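Ferulic acid esterase, AmCE1/Fae1A (Anaeromyces mucronatus, PDB 5CXX) probably hydrolyses feruloyl esters as an alpha/beta-hydrolase-fold esterase, and is seen here with ferulic acid bound. Local coordinates at residues A[41-46]-A[71-76]; A[93-98]-A[135-140]. One frame throughout, in Å; residues are numbered along the deposited sequence.

Contact 1: A[41-46]-A[71-76]; sequences KMNVIL and SMLEDD
L73 reaches N43 and I45 with its two separate methyls, and this forked leucine makes every contact between 41-46 and 71-76. Their backbones stay well apart, with 9.6 Å between the CA atoms of N43 and L73.

The apolar part is a single methyl pair: I45 CD1 lies 4.2 Å from L73 CD2, a loose van der Waals distance. The two side chains run past each other in opposite senses, so they meet alongside through their end methyls. The isoleucine gets there because CG1 is turned away from its carbonyl carbon (chi1 -59°) and CD1 then extends onward from the strand.

The mixed part joins a methyl to an amide. L73 CD1 stands 3.9 Å from N43 ND2, almost straight above that nitrogen and well off the amide plane, so it does not come in along an N-H. The polar work of ND2 is done just before the loop segment, where it donates to D70 OD1 and, weakly, to E69 O; these bonds help fix the turn of the buried amide and tie the strand to the residues that carry L73.

Within 71-76 the single 3-10 turn is marked by E74 N to S71 O at 3.2 Å, and it presents L73 to the strand. The arrangement belongs to the alpha/beta-hydrolase fold: the loop after strand 58-62, on its way to helix 77-87, lies over one face of the central sheet at strand 38-45.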
loop_
_atom_site.group_PDB
_atom_site.type_symbol
_atom_site.label_atom_id
_atom_site.label_comp_id
_atom_site.label_asym_id
_atom_site.label_seq_id
_atom_site.Cartn_x
_atom_site.Cartn_y
_atom_site.Cartn_z
ATOM N N LYS A 41 14.368 8.482 -4.215
ATOM C CA LYS A 41 13.670 8.245 -5.490
ATOM C C LYS A 41 12.279 7.693 -5.253
ATOM O O LYS A 41 12.045 6.977 -4.269
ATOM C CB LYS A 41 14.438 7.243 -6.341
ATOM C CG LYS A 41 15.857 7.880 -6.858
ATOM C CD LYS A 41 16.629 6.964 -7.792
ATOM C CE LYS A 41 17.780 7.705 -8.492
ATOM N NZ LYS A 41 18.357 8.724 -7.595
ATOM N N MET A 42 11.366 8.033 -6.171
ATOM C CA MET A 42 10.033 7.390 -6.183
ATOM C C MET A 42 9.605 7.316 -7.657
ATOM O O MET A 42 10.035 8.143 -8.468
ATOM C CB MET A 42 8.944 8.171 -5.380
ATOM C CG MET A 42 8.799 9.629 -5.851
ATOM S SD MET A 42 7.688 10.371 -4.609
ATOM C CE MET A 42 7.690 12.110 -5.155
ATOM N N ASN A 43 8.740 6.342 -8.000
ATOM C CA ASN A 43 8.105 6.387 -9.314
ATOM C C ASN A 43 6.786 7.097 -9.217
ATOM O O ASN A 43 5.966 6.835 -8.317
ATOM C CB ASN A 43 7.868 4.994 -9.849
ATOM C CG ASN A 43 9.171 4.341 -10.280
ATOM O OD1 ASN A 43 9.882 4.876 -11.130
ATOM N ND2 ASN A 43 9.513 3.204 -9.669
ATOM N N VAL A 44 6.571 7.977 -10.178
ATOM C CA VAL A 44 5.264 8.582 -10.368
ATOM C C VAL A 44 4.675 8.067 -11.682
ATOM O O VAL A 44 5.292 8.205 -12.739
ATOM C CB VAL A 44 5.357 10.119 -10.367
ATOM C CG1 VAL A 44 3.971 10.760 -10.641
ATOM C CG2 VAL A 44 5.875 10.591 -8.997
ATOM N N ILE A 45 3.458 7.546 -11.592
ATOM C CA ILE A 45 2.760 6.975 -12.753
ATOM C C ILE A 45 1.506 7.829 -12.997
ATOM O O ILE A 45 0.502 7.697 -12.272
ATOM C CB ILE A 45 2.427 5.517 -12.474
ATOM C CG1 ILE A 45 3.702 4.690 -12.176
ATOM C CG2 ILE A 45 1.587 4.943 -13.665
ATOM C CD1 ILE A 45 3.343 3.413 -11.288
ATOM N N LEU A 46 1.598 8.730 -13.963
ATOM C CA LEU A 46 0.450 9.576 -14.317
ATOM C C LEU A 46 -0.538 8.803 -15.163
ATOM O O LEU A 46 -0.141 7.946 -15.923
ATOM C CB LEU A 46 0.940 10.812 -15.063
ATOM C CG LEU A 46 1.885 11.681 -14.211
ATOM C CD1 LEU A 46 2.483 12.826 -15.058
ATOM C CD2 LEU A 46 1.251 12.215 -12.857
ATOM N N SER A 71 10.152 -2.199 -7.364
ATOM C CA SER A 71 9.806 -3.575 -7.149
ATOM C C SER A 71 8.338 -3.901 -7.474
ATOM O O SER A 71 8.079 -4.990 -7.994
ATOM C CB SER A 71 10.095 -3.938 -5.658
ATOM O OG SER A 71 11.501 -3.809 -5.463
ATOM N N MET A 72 7.423 -2.955 -7.257
ATOM C CA MET A 72 6.024 -3.282 -7.577
ATOM C C MET A 72 5.748 -3.214 -9.091
ATOM O O MET A 72 4.645 -3.542 -9.506
ATOM C CB MET A 72 5.067 -2.358 -6.781
ATOM C CG MET A 72 5.212 -2.558 -5.237
ATOM S SD MET A 72 5.276 -4.256 -4.644
ATOM C CE MET A 72 3.639 -4.790 -4.979
ATOM N N LEU A 73 6.786 -2.896 -9.888
ATOM C CA LEU A 73 6.610 -2.916 -11.358
ATOM C C LEU A 73 7.089 -4.220 -11.953
ATOM O O LEU A 73 7.023 -4.410 -13.190
ATOM C CB LEU A 73 7.345 -1.747 -12.031
ATOM C CG LEU A 73 6.810 -0.359 -11.639
ATOM C CD1 LEU A 73 7.823 0.702 -12.089
ATOM C CD2 LEU A 73 5.362 -0.120 -12.247
ATOM N N GLU A 74 7.616 -5.134 -11.116
ATOM C CA GLU A 74 8.138 -6.378 -11.664
ATOM C C GLU A 74 7.104 -7.376 -12.131
ATOM O O GLU A 74 7.482 -8.389 -12.743
ATOM C CB GLU A 74 9.063 -7.072 -10.628
ATOM C CG GLU A 74 10.384 -6.340 -10.404
ATOM C CD GLU A 74 11.285 -6.227 -11.643
ATOM O OE1 GLU A 74 11.114 -6.944 -12.666
ATOM O OE2 GLU A 74 12.245 -5.414 -11.568
ATOM N N ASP A 75 5.811 -7.114 -11.882
ATOM C CA ASP A 75 4.700 -7.867 -12.463
ATOM C C ASP A 75 3.760 -6.799 -13.029
ATOM O O ASP A 75 3.613 -5.736 -12.404
ATOM C CB ASP A 75 3.978 -8.715 -11.367
ATOM C CG ASP A 75 2.697 -9.325 -11.852
ATOM O OD1 ASP A 75 1.655 -8.688 -11.673
ATOM O OD2 ASP A 75 2.729 -10.464 -12.359
ATOM N N ASP A 76 3.107 -7.081 -14.138
ATOM C CA ASP A 76 2.287 -6.034 -14.801
ATOM C C ASP A 76 0.977 -5.726 -14.055
ATOM O O ASP A 76 0.259 -4.816 -14.484
ATOM C CB ASP A 76 1.973 -6.464 -16.246
ATOM C CG ASP A 76 3.098 -6.168 -17.192
ATOM O OD1 ASP A 76 4.137 -5.578 -16.781
ATOM O OD2 ASP A 76 2.955 -6.486 -18.404
#

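Contact 2: A[93-98]-A[135-140]; sequences EMIIVL and PYMEEH
V97 on the strand and M137 on the helix mark the nearest approach of the backbones, with CA atoms 9.1 Å apart, a gap bridged by side chains alone.

M137 supplies everything from the helix side. Its chain leaves with CG turned away from the carbonyl carbon and then bends twice (chi2 -55°, chi3 -63°), so that it curls instead of stretching out and lays its sulfur and terminal methyl against the strand. The methyl meets two residues that are two apart on the strand and therefore point to the same side of the sheet. M137 CE is 3.6 Å from V97 CG2, a snug fit, and 3.9 Å from I95 CG2. The sulfur adds a second touch on the valine, M137 SD lying 3.8 Å from V97 CG2. V97 thus meets both ends of the S-CH3 bond with one methyl, whereas I95 meets only the far end. In both pairs the side chains slide past one another in opposite directions. All three residues are buried, and dispersion between apolar groups is what joins the segments.

The last turn of helix 125-140, which carries M137, follows a kink at P135 and is closed by E139 N to P135 O at 3.0 Å.

Helix 125-140 covers the sheet across strands 38-45, 95-99 and 58-62: M137 also touches Y60 and M42, and M42 packs against V97. I96 points away from this helix, touching I45 and V59 and meeting P82 of helix 77-87 on the other face of the sheet.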
loop_
_atom_site.group_PDB
_atom_site.type_symbol
_atom_site.label_atom_id
_atom_site.label_comp_id
_atom_site.label_asym_id
_atom_site.label_seq_id
_atom_site.Cartn_x
_atom_site.Cartn_y
_atom_site.Cartn_z
ATOM N N GLU A 93 -9.935 7.323 -12.733
ATOM C CA GLU A 93 -8.579 7.759 -13.137
ATOM C C GLU A 93 -7.771 8.199 -11.936
ATOM O O GLU A 93 -8.294 8.851 -11.045
ATOM C CB GLU A 93 -8.644 8.934 -14.117
ATOM C CG GLU A 93 -9.266 8.606 -15.422
ATOM C CD GLU A 93 -9.032 9.717 -16.429
ATOM O OE1 GLU A 93 -9.273 10.886 -16.084
ATOM O OE2 GLU A 93 -8.597 9.419 -17.551
ATOM N N MET A 94 -6.506 7.815 -11.879
ATOM C CA MET A 94 -5.753 8.146 -10.691
ATOM C C MET A 94 -4.275 8.260 -11.022
ATOM O O MET A 94 -3.833 7.803 -12.053
ATOM C CB MET A 94 -5.933 7.044 -9.578
ATOM C CG MET A 94 -5.480 5.674 -10.085
ATOM S SD MET A 94 -5.768 4.342 -8.869
ATOM C CE MET A 94 -7.540 4.236 -9.030
ATOM N N ILE A 95 -3.532 8.865 -10.086
ATOM C CA ILE A 95 -2.055 8.881 -10.101
ATOM C C ILE A 95 -1.557 7.791 -9.150
ATOM O O ILE A 95 -2.102 7.674 -8.036
ATOM C CB ILE A 95 -1.556 10.250 -9.621
ATOM C CG1 ILE A 95 -1.929 11.359 -10.675
ATOM C CG2 ILE A 95 -0.048 10.209 -9.392
ATOM C CD1 ILE A 95 -1.684 12.756 -10.108
ATOM N N ILE A 96 -0.581 6.993 -9.566
ATOM C CA ILE A 96 -0.022 5.957 -8.695
ATOM C C ILE A 96 1.423 6.352 -8.370
ATOM O O ILE A 96 2.209 6.703 -9.274
ATOM C CB ILE A 96 -0.013 4.589 -9.422
ATOM C CG1 ILE A 96 -1.446 4.160 -9.827
ATOM C CG2 ILE A 96 0.641 3.473 -8.472
ATOM C CD1 ILE A 96 -1.313 2.975 -10.818
ATOM N N VAL A 97 1.758 6.348 -7.081
ATOM C CA VAL A 97 3.128 6.660 -6.629
ATOM C C VAL A 97 3.727 5.425 -5.970
ATOM O O VAL A 97 3.111 4.836 -5.082
ATOM C CB VAL A 97 3.108 7.862 -5.649
ATOM C CG1 VAL A 97 4.555 8.164 -5.082
ATOM C CG2 VAL A 97 2.518 9.137 -6.350
ATOM N N LEU A 98 4.923 5.045 -6.405
ATOM C CA LEU A 98 5.665 3.904 -5.791
ATOM C C LEU A 98 6.878 4.487 -5.074
ATOM O O LEU A 98 7.913 4.809 -5.698
ATOM C CB LEU A 98 6.134 2.889 -6.831
ATOM C CG LEU A 98 5.094 2.435 -7.856
ATOM C CD1 LEU A 98 5.725 1.364 -8.786
ATOM C CD2 LEU A 98 3.844 1.900 -7.121
ATOM N N PRO A 135 3.590 16.555 0.381
ATOM C CA PRO A 135 3.752 17.945 -0.100
ATOM C C PRO A 135 4.409 18.010 -1.493
ATOM O O PRO A 135 4.058 18.869 -2.305
ATOM C CB PRO A 135 4.660 18.589 0.967
ATOM C CG PRO A 135 4.374 17.762 2.232
ATOM C CD PRO A 135 4.134 16.372 1.755
ATOM N N TYR A 136 5.359 17.119 -1.786
ATOM C CA TYR A 136 5.968 17.143 -3.120
ATOM C C TYR A 136 4.897 16.946 -4.202
ATOM O O TYR A 136 4.847 17.642 -5.208
ATOM C CB TYR A 136 7.021 16.037 -3.195
ATOM C CG TYR A 136 7.795 16.103 -4.502
ATOM C CD1 TYR A 136 7.283 15.496 -5.659
ATOM C CD2 TYR A 136 9.043 16.751 -4.570
ATOM C CE1 TYR A 136 7.988 15.588 -6.896
ATOM C CE2 TYR A 136 9.736 16.825 -5.763
ATOM C CZ TYR A 136 9.191 16.266 -6.919
ATOM O OH TYR A 136 9.906 16.383 -8.105
ATOM N N MET A 137 4.051 15.942 -3.985
ATOM C CA MET A 137 3.012 15.639 -4.983
ATOM C C MET A 137 2.093 16.813 -5.167
ATOM O O MET A 137 1.724 17.112 -6.311
ATOM C CB MET A 137 2.188 14.398 -4.556
ATOM C CG MET A 137 3.010 13.089 -4.596
ATOM S SD MET A 137 3.797 12.748 -6.215
ATOM C CE MET A 137 2.301 12.562 -7.262
ATOM N N GLU A 138 1.726 17.466 -4.056
ATOM C CA GLU A 138 0.805 18.651 -4.151
ATOM C C GLU A 138 1.455 19.803 -4.918
ATOM O O GLU A 138 0.808 20.533 -5.699
ATOM C CB GLU A 138 0.366 19.113 -2.754
ATOM C CG GLU A 138 -0.834 20.106 -2.915
ATOM C CD GLU A 138 -1.475 20.563 -1.613
ATOM O OE1 GLU A 138 -1.172 19.983 -0.552
ATOM O OE2 GLU A 138 -2.312 21.516 -1.674
ATOM N N GLU A 139 2.760 19.959 -4.742
ATOM C CA GLU A 139 3.466 21.066 -5.403
ATOM C C GLU A 139 3.715 20.816 -6.884
ATOM O O GLU A 139 3.782 21.783 -7.669
ATOM C CB GLU A 139 4.794 21.282 -4.666
ATOM C CG GLU A 139 5.749 22.359 -5.246
ATOM C CD GLU A 139 5.190 23.790 -5.150
ATOM O OE1 GLU A 139 4.737 24.195 -4.052
ATOM O OE2 GLU A 139 5.251 24.531 -6.163
ATOM N N HIS A 140 3.878 19.555 -7.293
ATOM C CA HIS A 140 4.416 19.256 -8.623
ATOM C C HIS A 140 3.417 18.639 -9.583
ATOM O O HIS A 140 3.706 18.594 -10.785
ATOM C CB HIS A 140 5.625 18.320 -8.521
ATOM C CG HIS A 140 6.801 18.975 -7.873
ATOM N ND1 HIS A 140 7.671 19.796 -8.567
ATOM C CD2 HIS A 140 7.199 19.016 -6.582
ATOM C CE1 HIS A 140 8.590 20.258 -7.740
ATOM N NE2 HIS A 140 8.337 19.794 -6.535
#

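In the fold
Contacts 1 and 2, their centres about 13 Å apart, lie on the two faces of one sheet and are joined through its adjacent antiparallel strands, 38-45 and 95-99. Probable backbone hydrogen bonds stitch these together: I45 N to I96 O and N43 O to L98 N, both 2.8 Å. Packing links them on each face, L73 CG meeting L98 CD1 at 3.5 Å on the loop side and M42 CE meeting Y136 CD1 at 3.4 Å on the helix side. Strand 58-62 separates strand 95-99 from strand 150-155, which leads into a GxSxG pattern consistent with the nucleophile elbow of this fold; ferulic acid is bound in a pocket of the same chain.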